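Local coordinates for uncharacterized protein (PDB 4FTD) that is of unknown function but combines a six-bladed beta-propeller with an immunoglobulin-like domain and may take part in carbohydrate metabolism, at residues Cys140-Gly145 / Gln413-Ile418; Leu197-Val202 / Tyr251-Asn256; Asn301-Gly306 / Val340-Val345. One frame throughout, in Å; residues are numbered along the deposited sequence.

Interaction 1: residues Cys140-Gly145 / Gln413-Ile418; sequences CASYDG and QTDYYI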
ATOM      1  N   CYS A 140      15.352 -11.862   0.474  1.00 35.33           N
ATOM      2  CA  CYS A 140      14.961 -10.498   0.684  1.00 36.32           C
ATOM      3  C   CYS A 140      15.156  -9.620  -0.534  1.00 38.05           C
ATOM      4  O   CYS A 140      16.178  -9.693  -1.192  1.00 34.40           O
ATOM      5  CB  CYS A 140      15.804  -9.910   1.787  1.00 41.92           C
ATOM      6  SG  CYS A 140      15.306  -8.292   2.459  1.00 39.35           S
ATOM      7  N   ALA A 141      14.182  -8.753  -0.750  1.00 36.30           N
ATOM      8  CA  ALA A 141      14.213  -7.692  -1.735  1.00 37.58           C
ATOM      9  C   ALA A 141      13.518  -6.474  -1.130  1.00 37.83           C
ATOM     10  O   ALA A 141      12.675  -6.600  -0.246  1.00 40.14           O
ATOM     11  CB  ALA A 141      13.544  -8.153  -3.074  1.00 35.28           C
ATOM     12  N   SER A 142      13.914  -5.282  -1.564  1.00 37.15           N
ATOM     13  CA  SER A 142      13.364  -4.042  -1.085  1.00 38.85           C
ATOM     14  C   SER A 142      13.247  -3.057  -2.284  1.00 39.15           C
ATOM     15  O   SER A 142      13.841  -3.278  -3.318  1.00 39.93           O
ATOM     16  CB  SER A 142      14.253  -3.481   0.034  1.00 37.02           C
ATOM     17  OG  SER A 142      13.763  -2.248   0.564  1.00 40.47           O
ATOM     18  N   TYR A 143      12.417  -2.039  -2.137  1.00 35.59           N
ATOM     19  CA  TYR A 143      12.068  -1.107  -3.223  1.00 38.57           C
ATOM     20  C   TYR A 143      11.865   0.279  -2.669  1.00 43.12           C
ATOM     21  O   TYR A 143      11.350   0.420  -1.596  1.00 37.93           O
ATOM     22  CB  TYR A 143      10.808  -1.601  -3.892  1.00 41.34           C
ATOM     23  CG  TYR A 143       9.980  -0.601  -4.699  1.00 42.50           C
ATOM     24  CD1 TYR A 143       8.932   0.106  -4.092  1.00 44.24           C
ATOM     25  CD2 TYR A 143      10.154  -0.452  -6.058  1.00 38.94           C
ATOM     26  CE1 TYR A 143       8.140   0.977  -4.807  1.00 44.80           C
ATOM     27  CE2 TYR A 143       9.326   0.408  -6.798  1.00 41.71           C
ATOM     28  CZ  TYR A 143       8.331   1.113  -6.146  1.00 45.01           C
ATOM     29  OH  TYR A 143       7.541   1.964  -6.808  1.00 45.26           O
ATOM     30  N   ASP A 144      12.286   1.297  -3.390  1.00 41.63           N
ATOM     31  CA  ASP A 144      12.062   2.669  -2.983  1.00 47.56           C
ATOM     32  C   ASP A 144      11.555   3.569  -4.119  1.00 49.18           C
ATOM     33  O   ASP A 144      11.611   4.764  -3.986  1.00 47.42           O
ATOM     34  CB  ASP A 144      13.352   3.249  -2.406  1.00 42.88           C
ATOM     35  CG  ASP A 144      14.457   3.381  -3.433  1.00 45.85           C
ATOM     36  OD1 ASP A 144      14.273   3.041  -4.626  1.00 42.70           O
ATOM     37  OD2 ASP A 144      15.544   3.793  -3.024  1.00 43.77           O
ATOM     38  N   GLY A 145      11.140   3.001  -5.248  1.00 45.86           N
ATOM     39  CA  GLY A 145      10.656   3.787  -6.384  1.00 49.25           C
ATOM     40  C   GLY A 145      11.701   3.967  -7.467  1.00 45.53           C
ATOM     41  O   GLY A 145      11.360   4.083  -8.624  1.00 48.59           O
ATOM     42  N   GLN A 413       8.725  -9.405   2.019  1.00 35.42           N
ATOM     43  CA  GLN A 413       8.936  -7.995   2.255  1.00 37.62           C
ATOM     44  C   GLN A 413       7.833  -7.214   1.502  1.00 41.85           C
ATOM     45  O   GLN A 413       7.227  -7.685   0.526  1.00 36.40           O
ATOM     46  CB  GLN A 413      10.311  -7.502   1.734  1.00 33.64           C
ATOM     47  CG  GLN A 413      11.517  -8.145   2.409  1.00 36.53           C
ATOM     48  CD  GLN A 413      11.765  -9.567   1.987  1.00 39.82           C
ATOM     49  OE1 GLN A 413      11.651  -9.899   0.795  1.00 37.94           O
ATOM     50  NE2 GLN A 413      12.138 -10.418   2.939  1.00 36.23           N
ATOM     51  N   THR A 414       7.569  -6.033   2.024  1.00 35.26           N
ATOM     52  CA  THR A 414       6.713  -5.034   1.388  1.00 40.28           C
ATOM     53  C   THR A 414       7.451  -3.704   1.391  1.00 38.27           C
ATOM     54  O   THR A 414       8.365  -3.457   2.186  1.00 38.63           O
ATOM     55  CB  THR A 414       5.356  -4.857   2.090  1.00 40.40           C
ATOM     56  OG1 THR A 414       5.569  -4.441   3.442  1.00 43.69           O
ATOM     57  CG2 THR A 414       4.537  -6.133   2.018  1.00 39.34           C
ATOM     58  N   ASP A 415       7.029  -2.831   0.498  1.00 37.59           N
ATOM     59  CA  ASP A 415       7.553  -1.460   0.433  1.00 36.52           C
ATOM     60  C   ASP A 415       6.581  -0.643  -0.405  1.00 43.06           C
ATOM     61  O   ASP A 415       5.757  -1.200  -1.107  1.00 40.07           O
ATOM     62  CB  ASP A 415       8.950  -1.403  -0.217  1.00 35.49           C
ATOM     63  CG  ASP A 415      10.105  -1.556   0.782  1.00 45.75           C
ATOM     64  OD1 ASP A 415      10.124  -0.854   1.849  1.00 41.30           O
ATOM     65  OD2 ASP A 415      11.027  -2.361   0.457  1.00 39.55           O
ATOM     66  N   TYR A 416       6.689   0.673  -0.333  1.00 44.69           N
ATOM     67  CA  TYR A 416       5.849   1.511  -1.179  1.00 44.57           C
ATOM     68  C   TYR A 416       6.527   2.809  -1.456  1.00 46.65           C
ATOM     69  O   TYR A 416       7.448   3.183  -0.737  1.00 45.10           O
ATOM     70  CB  TYR A 416       4.487   1.754  -0.503  1.00 41.50           C
ATOM     71  CG  TYR A 416       4.565   2.591   0.746  1.00 43.33           C
ATOM     72  CD1 TYR A 416       4.796   2.006   1.997  1.00 54.30           C
ATOM     73  CD2 TYR A 416       4.385   3.981   0.690  1.00 50.44           C
ATOM     74  CE1 TYR A 416       4.871   2.790   3.141  1.00 52.16           C
ATOM     75  CE2 TYR A 416       4.460   4.763   1.830  1.00 57.61           C
ATOM     76  CZ  TYR A 416       4.694   4.153   3.040  1.00 54.78           C
ATOM     77  OH  TYR A 416       4.761   4.914   4.129  1.00 54.85           O
ATOM     78  N   TYR A 417       6.017   3.502  -2.469  1.00 43.85           N
ATOM     79  CA  TYR A 417       6.477   4.808  -2.891  1.00 41.07           C
ATOM     80  C   TYR A 417       5.276   5.613  -3.417  1.00 46.49           C
ATOM     81  O   TYR A 417       4.449   5.091  -4.177  1.00 45.31           O
ATOM     82  CB  TYR A 417       7.510   4.656  -4.004  1.00 46.40           C
ATOM     83  CG  TYR A 417       7.901   5.956  -4.646  1.00 51.11           C
ATOM     84  CD1 TYR A 417       8.751   6.831  -3.991  1.00 52.71           C
ATOM     85  CD2 TYR A 417       7.441   6.295  -5.931  1.00 58.25           C
ATOM     86  CE1 TYR A 417       9.119   8.034  -4.577  1.00 56.92           C
ATOM     87  CE2 TYR A 417       7.813   7.500  -6.533  1.00 57.50           C
ATOM     88  CZ  TYR A 417       8.645   8.356  -5.843  1.00 62.01           C
ATOM     89  OH  TYR A 417       9.029   9.532  -6.410  1.00 69.61           O
ATOM     90  N   ILE A 418       5.188   6.863  -2.995  1.00 47.03           N
ATOM     91  CA  ILE A 418       4.141   7.796  -3.419  1.00 51.39           C
ATOM     92  C   ILE A 418       4.726   8.838  -4.346  1.00 53.88           C
ATOM     93  O   ILE A 418       5.645   9.534  -3.981  1.00 53.78           O
ATOM     94  CB  ILE A 418       3.483   8.473  -2.198  1.00 49.04           C
ATOM     95  CG1 ILE A 418       2.729   7.382  -1.403  1.00 50.49           C
ATOM     96  CG2 ILE A 418       2.541   9.617  -2.654  1.00 50.32           C
ATOM     97  CD1 ILE A 418       2.102   7.801  -0.093  1.00 51.29           C
TER
HETATM   98  O   HOH W   1      12.678  -0.320   2.868  1.00 46.05           O
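Asp415 reaches over to Ser142 and Tyr143, bridging the innermost strands of two neighbouring blades of the six-bladed beta-propeller. The strands run almost parallel (10°) with their axes 6.3 Å apart at the closest, and side chains, not a backbone ladder, fill the seam. One carboxylate oxygen does most of the work: Asp415 OD2 accepts from Ser142 OG at 2.7 Å and from Tyr143 N at 3.0 Å. Both donors come from the same face of the carboxylate, the hydroxyl on the syn side and nearer the plane, the amide from 47° above it. Ser142 OG lies opposite its own backbone N across the CA-CB bond (chi1 -180°), which turns the hydroxyl toward this oxygen. A water donates to Asp415 OD1 at 2.8 Å and to Ser142 OG, linking the two residues a second time. Toward the N-terminal ends of the two segments, Gln413 is bent at chi2 and lays its amide alongside Cys140, whose SG sits 3.8 Å from Gln413 CG. Ala141 N donates to Gln413 OE1 at 3.2 Å, entering well above the carbonyl plane, while Gln413 NE2 bonds to Arg139 O. Ala141 O has no hydrogen-bond partner in the model; Gln413 CB presses against it at 3.2 Å. At the other end Tyr143 and Tyr417 cross at about a right angle, CE1 of the former against CB of the latter. Gly145 CA then lies over one face of the Tyr417 ring, 4.3 Å from its centroid, in a CH-pi contact. In the second shell, the Tyr143 ring meets Phe432 with nearly parallel planes, and Leu197 N donates to Ser142 OG. Asp415 OD1 takes a hydrogen bond with a bound glycerol and a salt bridge from Lys343 NZ.

Interaction 2: residues Leu197-Val202 / Tyr251-Asn256; sequences LINGHV and YNIDEN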
ATOM      1  N   LEU A 197      16.429  -0.813   1.299  1.00 34.51           N
ATOM      2  CA  LEU A 197      16.665   0.475   0.684  1.00 39.53           C
ATOM      3  C   LEU A 197      15.903   1.530   1.508  1.00 39.17           C
ATOM      4  O   LEU A 197      14.701   1.436   1.694  1.00 40.56           O
ATOM      5  CB  LEU A 197      16.128   0.475  -0.731  1.00 39.27           C
ATOM      6  CG  LEU A 197      16.922  -0.096  -1.859  1.00 48.29           C
ATOM      7  CD1 LEU A 197      16.058  -0.165  -3.148  1.00 43.89           C
ATOM      8  CD2 LEU A 197      18.163   0.759  -2.078  1.00 53.12           C
ATOM      9  N   ILE A 198      16.616   2.498   2.052  1.00 41.45           N
ATOM     10  CA  ILE A 198      16.045   3.516   2.927  1.00 46.41           C
ATOM     11  C   ILE A 198      16.818   4.804   2.692  1.00 44.45           C
ATOM     12  O   ILE A 198      18.043   4.804   2.784  1.00 41.45           O
ATOM     13  CB  ILE A 198      16.152   3.136   4.401  1.00 51.08           C
ATOM     14  CG1 ILE A 198      15.487   1.760   4.624  1.00 55.97           C
ATOM     15  CG2 ILE A 198      15.443   4.183   5.263  1.00 50.43           C
ATOM     16  CD1 ILE A 198      15.361   1.338   6.046  1.00 43.04           C
ATOM     17  N   ASN A 199      16.098   5.887   2.389  1.00 44.22           N
ATOM     18  CA  ASN A 199      16.684   7.222   2.197  1.00 42.07           C
ATOM     19  C   ASN A 199      17.711   7.242   1.099  1.00 43.98           C
ATOM     20  O   ASN A 199      18.653   7.997   1.138  1.00 46.82           O
ATOM     21  CB  ASN A 199      17.291   7.768   3.532  1.00 48.60           C
ATOM     22  CG  ASN A 199      16.264   7.883   4.658  1.00 52.88           C
ATOM     23  OD1 ASN A 199      15.130   8.291   4.425  1.00 52.09           O
ATOM     24  ND2 ASN A 199      16.662   7.535   5.887  1.00 52.68           N
ATOM     25  N   GLY A 200      17.558   6.389   0.100  1.00 41.12           N
ATOM     26  CA  GLY A 200      18.570   6.284  -0.943  1.00 41.84           C
ATOM     27  C   GLY A 200      19.834   5.488  -0.572  1.00 44.60           C
ATOM     28  O   GLY A 200      20.764   5.445  -1.361  1.00 50.61           O
ATOM     29  N   HIS A 201      19.876   4.906   0.629  1.00 43.38           N
ATOM     30  CA  HIS A 201      21.006   4.110   1.085  1.00 42.05           C
ATOM     31  C   HIS A 201      20.642   2.638   1.091  1.00 40.92           C
ATOM     32  O   HIS A 201      19.479   2.287   1.213  1.00 44.19           O
ATOM     33  CB  HIS A 201      21.357   4.496   2.528  1.00 43.34           C
ATOM     34  CG  HIS A 201      21.442   5.969   2.742  1.00 45.91           C
ATOM     35  ND1 HIS A 201      22.241   6.787   1.967  1.00 49.30           N
ATOM     36  CD2 HIS A 201      20.804   6.778   3.609  1.00 49.75           C
ATOM     37  CE1 HIS A 201      22.088   8.040   2.357  1.00 49.39           C
ATOM     38  NE2 HIS A 201      21.238   8.060   3.367  1.00 49.32           N
ATOM     39  N   VAL A 202      21.656   1.784   1.027  1.00 39.66           N
ATOM     40  CA  VAL A 202      21.470   0.359   1.174  1.00 36.99           C
ATOM     41  C   VAL A 202      21.993  -0.093   2.544  1.00 36.37           C
ATOM     42  O   VAL A 202      23.066   0.336   3.006  1.00 39.15           O
ATOM     43  CB  VAL A 202      22.178  -0.422   0.069  1.00 47.84           C
ATOM     44  CG1 VAL A 202      21.958  -1.921   0.274  1.00 41.10           C
ATOM     45  CG2 VAL A 202      21.677   0.069  -1.282  1.00 42.74           C
ATOM     46  N   TYR A 251      13.730  -2.914   9.346  1.00 36.08           N
ATOM     47  CA  TYR A 251      14.457  -1.670   9.380  1.00 39.36           C
ATOM     48  C   TYR A 251      13.450  -0.518   9.423  1.00 39.99           C
ATOM     49  O   TYR A 251      12.672  -0.353   8.493  1.00 43.97           O
ATOM     50  CB  TYR A 251      15.333  -1.566   8.140  1.00 36.62           C
ATOM     51  CG  TYR A 251      16.470  -2.556   8.045  1.00 35.88           C
ATOM     52  CD1 TYR A 251      16.283  -3.892   7.546  1.00 37.25           C
ATOM     53  CD2 TYR A 251      17.784  -2.140   8.352  1.00 42.15           C
ATOM     54  CE1 TYR A 251      17.397  -4.761   7.457  1.00 37.13           C
ATOM     55  CE2 TYR A 251      18.875  -3.005   8.253  1.00 39.64           C
ATOM     56  CZ  TYR A 251      18.713  -4.282   7.791  1.00 40.83           C
ATOM     57  OH  TYR A 251      19.865  -5.080   7.707  1.00 41.45           O
ATOM     58  N   ASN A 252      13.467   0.242  10.513  1.00 40.06           N
ATOM     59  CA  ASN A 252      12.607   1.411  10.722  1.00 39.94           C
ATOM     60  C   ASN A 252      13.520   2.648  10.875  1.00 44.09           C
ATOM     61  O   ASN A 252      13.981   2.933  11.936  1.00 43.96           O
ATOM     62  CB  ASN A 252      11.781   1.214  11.997  1.00 41.81           C
ATOM     63  CG  ASN A 252      10.779   0.096  11.862  1.00 39.53           C
ATOM     64  OD1 ASN A 252       9.699   0.303  11.302  1.00 41.68           O
ATOM     65  ND2 ASN A 252      11.151  -1.093  12.294  1.00 38.64           N
ATOM     66  N   ILE A 253      13.843   3.318   9.786  1.00 41.85           N
ATOM     67  CA  ILE A 253      14.767   4.419   9.834  1.00 40.70           C
ATOM     68  C   ILE A 253      14.075   5.582   9.133  1.00 44.59           C
ATOM     69  O   ILE A 253      13.684   5.467   7.976  1.00 42.80           O
ATOM     70  CB  ILE A 253      16.100   4.065   9.198  1.00 43.02           C
ATOM     71  CG1 ILE A 253      16.728   2.843   9.866  1.00 40.31           C
ATOM     72  CG2 ILE A 253      17.015   5.269   9.179  1.00 35.91           C
ATOM     73  CD1 ILE A 253      17.924   2.275   9.093  1.00 40.46           C
ATOM     74  N   ASP A 254      13.946   6.686   9.846  1.00 42.68           N
ATOM     75  CA  ASP A 254      13.214   7.869   9.374  1.00 48.26           C
ATOM     76  C   ASP A 254      14.081   8.743   8.463  1.00 54.69           C
ATOM     77  O   ASP A 254      15.220   8.391   8.152  1.00 49.54           O
ATOM     78  CB  ASP A 254      12.595   8.635  10.551  1.00 48.80           C
ATOM     79  CG  ASP A 254      13.600   9.383  11.402  1.00 52.26           C
ATOM     80  OD1 ASP A 254      14.751   9.667  10.995  1.00 57.75           O
ATOM     81  OD2 ASP A 254      13.195   9.690  12.536  1.00 57.28           O
ATOM     82  N   GLU A 255      13.553   9.889   8.044  1.00 51.37           N
ATOM     83  CA  GLU A 255      14.246  10.695   7.054  1.00 59.68           C
ATOM     84  C   GLU A 255      15.522  11.303   7.612  1.00 49.74           C
ATOM     85  O   GLU A 255      16.424  11.607   6.843  1.00 58.42           O
ATOM     86  CB  GLU A 255      13.324  11.747   6.442  1.00 62.95           C
ATOM     87  CG  GLU A 255      12.935  12.859   7.387  1.00 81.12           C
ATOM     88  CD  GLU A 255      11.862  13.758   6.808  1.00108.62           C
ATOM     89  OE1 GLU A 255      11.537  13.625   5.599  1.00 96.73           O
ATOM     90  OE2 GLU A 255      11.351  14.606   7.571  1.00101.84           O
ATOM     91  N   ASN A 256      15.606  11.449   8.936  1.00 52.91           N
ATOM     92  CA  ASN A 256      16.826  11.906   9.581  1.00 47.01           C
ATOM     93  C   ASN A 256      17.799  10.772   9.908  1.00 45.66           C
ATOM     94  O   ASN A 256      18.799  11.026  10.553  1.00 56.90           O
ATOM     95  CB  ASN A 256      16.501  12.666  10.850  1.00 60.39           C
ATOM     96  CG  ASN A 256      15.472  13.744  10.611  1.00 68.94           C
ATOM     97  OD1 ASN A 256      15.593  14.519   9.673  1.00 61.26           O
ATOM     98  ND2 ASN A 256      14.432  13.766  11.429  1.00 69.29           N
TER
HETATM   99  O   HOH W   2      13.025   6.999   5.721  1.00 56.35           O
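Ile198 and Asn199 lean from the tip of a beta-hairpin onto the end of strand 250-253, joining the inner edges of two successive propeller blades. A type I' turn from Ile198 to His201 connects the hairpin strands, with Asn199 and Gly200 at its two central positions, both with positive phi. Ile198 uses its two branches separately. CG1 lies beside the backbone N and opposite the carbonyl carbon, and the chain continues extended (chi2 -172°), carrying CD1 to within 3.6 Å of Tyr251 CB. CG2 points the other way along the strand and rests 4.0 Å from Ile253 CB, and also touches Ile253 O. The Ile198 side chain crosses those of Tyr251 and Ile253 at about right angles; Tyr203, from the second strand of the same blade as Ile198, touches both isoleucines. The Tyr251 hydroxyl is engaged elsewhere, with Ser205 OG.

Asn199 swings its CG to the backbone N side (chi1 -59°), which sets the amide against the loop that follows strand 250-253. Asn199 ND2 donates to Asp254 O at 2.8 Å, approaching 37° above the carbonyl plane, while the same nitrogen brushes Ile253 CG2. The Asp254 side chain leaves its backbone away from the hairpin, and OD1 accepts from Asn258 N. Within the hairpin, Asn199 O sits over the centre of the His201 ring, 3.4 Å above its plane, and His201 ND1 bonds to Glu221 O. A single water fixes the other end of the Asn199 amide: it donates to Asn199 OD1 and to Ile253 O, 2.8 Å from each.

Interaction 3: residues Asn301-Gly306 / Val340-Val345; sequences NVYRVG and VAPKVV
Tyr303 lies against Lys343, Ala341 and Pro342, packing the innermost strands of two consecutive propeller blades together; the strands run nearly parallel, 19° apart. The extended Lys343 chain crosses the phenol obliquely and sets CE over one face, 3.6 Å from the centroid of the Tyr303 ring. Ala341 CA meets the ring edge in plane, 3.7 Å from Tyr303 CE2. Pro342 CD touches Tyr303 CD2, and further along the strand Val305 CG2 touches Val344 CG2 at 4.2 Å. Lys343 NZ stays above the same ring face, 4.5 Å from the Tyr303 centroid, a cation-pi contact, and the same ammonium forms a salt bridge with Asp415.

At Ala341 the chain turns a corner, and there Asn301 OD1 receives a weak 3.0 Å bond from Ala341 N; Asn301 CG lies opposite the carbonyl carbon (chi1 -67°), which brings OD1 into place, while Asn301 ND2 is held by Ser250 OG. Where the backbones stand too far apart to pair directly, water bridges them. One water donates to Tyr303 O and Pro342 O. Another accepts from Gly306 N at 2.7 Å and donates to Val344 O at 2.8 Å.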
ATOM      1  N   ASN A 301       7.701  -9.545  11.558  1.00 39.00           N
ATOM      2  CA  ASN A 301       8.145  -8.198  11.345  1.00 37.67           C
ATOM      3  C   ASN A 301       7.457  -7.260  12.279  1.00 40.71           C
ATOM      4  O   ASN A 301       6.344  -7.507  12.682  1.00 41.05           O
ATOM      5  CB  ASN A 301       7.802  -7.720   9.928  1.00 39.30           C
ATOM      6  CG  ASN A 301       8.560  -8.446   8.810  1.00 44.94           C
ATOM      7  OD1 ASN A 301       7.991  -9.300   8.169  1.00 43.39           O
ATOM      8  ND2 ASN A 301       9.833  -8.092   8.574  1.00 35.64           N
ATOM      9  N   VAL A 302       8.120  -6.145  12.516  1.00 38.91           N
ATOM     10  CA  VAL A 302       7.704  -5.056  13.404  1.00 39.98           C
ATOM     11  C   VAL A 302       7.989  -3.720  12.678  1.00 40.03           C
ATOM     12  O   VAL A 302       9.161  -3.337  12.504  1.00 39.47           O
ATOM     13  CB  VAL A 302       8.447  -5.089  14.782  1.00 41.56           C
ATOM     14  CG1 VAL A 302       8.001  -3.908  15.659  1.00 43.02           C
ATOM     15  CG2 VAL A 302       8.187  -6.395  15.562  1.00 38.73           C
ATOM     16  N   TYR A 303       6.939  -3.013  12.261  1.00 40.78           N
ATOM     17  CA  TYR A 303       7.075  -1.771  11.498  1.00 40.57           C
ATOM     18  C   TYR A 303       6.285  -0.614  12.103  1.00 42.26           C
ATOM     19  O   TYR A 303       5.094  -0.731  12.464  1.00 47.93           O
ATOM     20  CB  TYR A 303       6.673  -1.948  10.008  1.00 41.57           C
ATOM     21  CG  TYR A 303       7.698  -2.702   9.181  1.00 38.48           C
ATOM     22  CD1 TYR A 303       8.946  -2.168   8.933  1.00 40.59           C
ATOM     23  CD2 TYR A 303       7.403  -3.900   8.606  1.00 41.67           C
ATOM     24  CE1 TYR A 303       9.910  -2.850   8.216  1.00 37.03           C
ATOM     25  CE2 TYR A 303       8.338  -4.599   7.893  1.00 38.30           C
ATOM     26  CZ  TYR A 303       9.589  -4.071   7.672  1.00 44.81           C
ATOM     27  OH  TYR A 303      10.493  -4.792   6.943  1.00 40.71           O
ATOM     28  N   ARG A 304       6.993   0.501  12.241  1.00 44.66           N
ATOM     29  CA  ARG A 304       6.475   1.744  12.806  1.00 45.61           C
ATOM     30  C   ARG A 304       5.283   2.285  12.026  1.00 46.37           C
ATOM     31  O   ARG A 304       5.282   2.268  10.829  1.00 44.79           O
ATOM     32  CB  ARG A 304       7.579   2.797  12.831  1.00 51.41           C
ATOM     33  CG  ARG A 304       7.277   4.020  13.674  1.00 53.67           C
ATOM     34  CD  ARG A 304       8.526   4.864  13.845  1.00 59.65           C
ATOM     35  NE  ARG A 304       8.209   6.096  14.547  1.00 80.07           N
ATOM     36  CZ  ARG A 304       9.014   7.155  14.662  1.00 93.81           C
ATOM     37  NH1 ARG A 304      10.228   7.172  14.111  1.00 82.34           N
ATOM     38  NH2 ARG A 304       8.590   8.228  15.332  1.00 92.89           N
ATOM     39  N   VAL A 305       4.264   2.716  12.741  1.00 47.97           N
ATOM     40  CA  VAL A 305       3.094   3.359  12.148  1.00 49.11           C
ATOM     41  C   VAL A 305       3.412   4.838  11.983  1.00 54.09           C
ATOM     42  O   VAL A 305       3.519   5.551  12.967  1.00 53.44           O
ATOM     43  CB  VAL A 305       1.881   3.187  13.062  1.00 52.39           C
ATOM     44  CG1 VAL A 305       0.673   3.979  12.547  1.00 52.65           C
ATOM     45  CG2 VAL A 305       1.572   1.712  13.146  1.00 46.66           C
ATOM     46  N   GLY A 306       3.602   5.285  10.748  1.00 51.18           N
ATOM     47  CA  GLY A 306       3.861   6.698  10.474  1.00 57.15           C
ATOM     48  C   GLY A 306       5.060   7.236  11.226  1.00 62.36           C
ATOM     49  O   GLY A 306       6.085   6.559  11.317  1.00 57.41           O
ATOM     50  N   VAL A 340       2.601 -10.788   6.820  1.00 40.65           N
ATOM     51  CA  VAL A 340       3.845 -10.331   7.397  1.00 41.24           C
ATOM     52  C   VAL A 340       4.226  -8.998   6.720  1.00 40.41           C
ATOM     53  O   VAL A 340       3.512  -8.489   5.854  1.00 40.24           O
ATOM     54  CB  VAL A 340       4.988 -11.406   7.301  1.00 39.49           C
ATOM     55  CG1 VAL A 340       4.587 -12.686   8.067  1.00 40.55           C
ATOM     56  CG2 VAL A 340       5.374 -11.745   5.867  1.00 37.56           C
ATOM     57  N   ALA A 341       5.297  -8.392   7.208  1.00 38.61           N
ATOM     58  CA  ALA A 341       5.750  -7.065   6.770  1.00 44.71           C
ATOM     59  C   ALA A 341       4.620  -5.983   6.728  1.00 46.09           C
ATOM     60  O   ALA A 341       4.450  -5.319   5.730  1.00 40.96           O
ATOM     61  CB  ALA A 341       6.460  -7.192   5.421  1.00 34.58           C
ATOM     62  N   PRO A 342       3.862  -5.807   7.830  1.00 41.54           N
ATOM     63  CA  PRO A 342       2.711  -4.868   7.869  1.00 46.01           C
ATOM     64  C   PRO A 342       3.117  -3.396   7.867  1.00 43.83           C
ATOM     65  O   PRO A 342       3.736  -2.922   8.843  1.00 46.19           O
ATOM     66  CB  PRO A 342       2.005  -5.232   9.198  1.00 42.46           C
ATOM     67  CG  PRO A 342       3.101  -5.770  10.045  1.00 39.59           C
ATOM     68  CD  PRO A 342       4.075  -6.436   9.133  1.00 42.65           C
ATOM     69  N   LYS A 343       2.810  -2.689   6.772  1.00 42.18           N
ATOM     70  CA  LYS A 343       3.133  -1.271   6.657  1.00 46.16           C
ATOM     71  C   LYS A 343       1.883  -0.430   6.436  1.00 49.00           C
ATOM     72  O   LYS A 343       1.060  -0.734   5.571  1.00 48.11           O
ATOM     73  CB  LYS A 343       4.138  -1.028   5.512  1.00 45.99           C
ATOM     74  CG  LYS A 343       5.464  -1.748   5.705  1.00 42.14           C
ATOM     75  CD  LYS A 343       6.602  -1.298   4.788  1.00 40.26           C
ATOM     76  CE  LYS A 343       7.890  -2.058   5.122  1.00 41.80           C
ATOM     77  NZ  LYS A 343       9.051  -1.703   4.218  1.00 47.63           N
ATOM     78  N   VAL A 344       1.753   0.629   7.213  1.00 42.83           N
ATOM     79  CA  VAL A 344       0.623   1.561   7.082  1.00 46.80           C
ATOM     80  C   VAL A 344       0.992   2.654   6.082  1.00 51.90           C
ATOM     81  O   VAL A 344       1.994   3.305   6.248  1.00 52.21           O
ATOM     82  CB  VAL A 344       0.233   2.181   8.427  1.00 48.10           C
ATOM     83  CG1 VAL A 344      -0.878   3.234   8.242  1.00 48.40           C
ATOM     84  CG2 VAL A 344      -0.177   1.086   9.401  1.00 45.97           C
ATOM     85  N   VAL A 345       0.159   2.822   5.048  1.00 48.45           N
ATOM     86  CA  VAL A 345       0.350   3.783   3.967  1.00 50.67           C
ATOM     87  C   VAL A 345      -0.775   4.802   3.986  1.00 52.18           C
ATOM     88  O   VAL A 345      -1.937   4.399   3.949  1.00 51.36           O
ATOM     89  CB  VAL A 345       0.246   3.048   2.592  1.00 52.13           C
ATOM     90  CG1 VAL A 345       0.467   4.001   1.435  1.00 57.99           C
ATOM     91  CG2 VAL A 345       1.249   1.923   2.527  1.00 57.19           C
TER
HETATM   92  O   HOH W   3       3.327  -0.609  10.193  1.00 47.95           O
HETATM   93  O   HOH W   4       3.739   3.979   8.375  1.00 56.98           O

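Overall arrangement
All three contacts join neighbouring propeller blades at or near their innermost strands. Interaction 1 closes the ring between the first and last blades, the early strand 120-125 completing the 412-420 sheet. Interactions 2 and 3 follow one another within the chain span between the two segments of interaction 1. The contact centres lie about 11 Å (1 and 2), 12 Å (1 and 3) and 14 Å (2 and 3) apart. The intervening seams are bridged too: strand 138-143 with 190-198, Asn252 with Val302 and Arg304, and 342-347 with 412-420, where Thr414 meets Ala341. The six seams run round the propeller axis; glycerol, probably from the crystallisation liquor, lies near all three contacts and may mark a pocket.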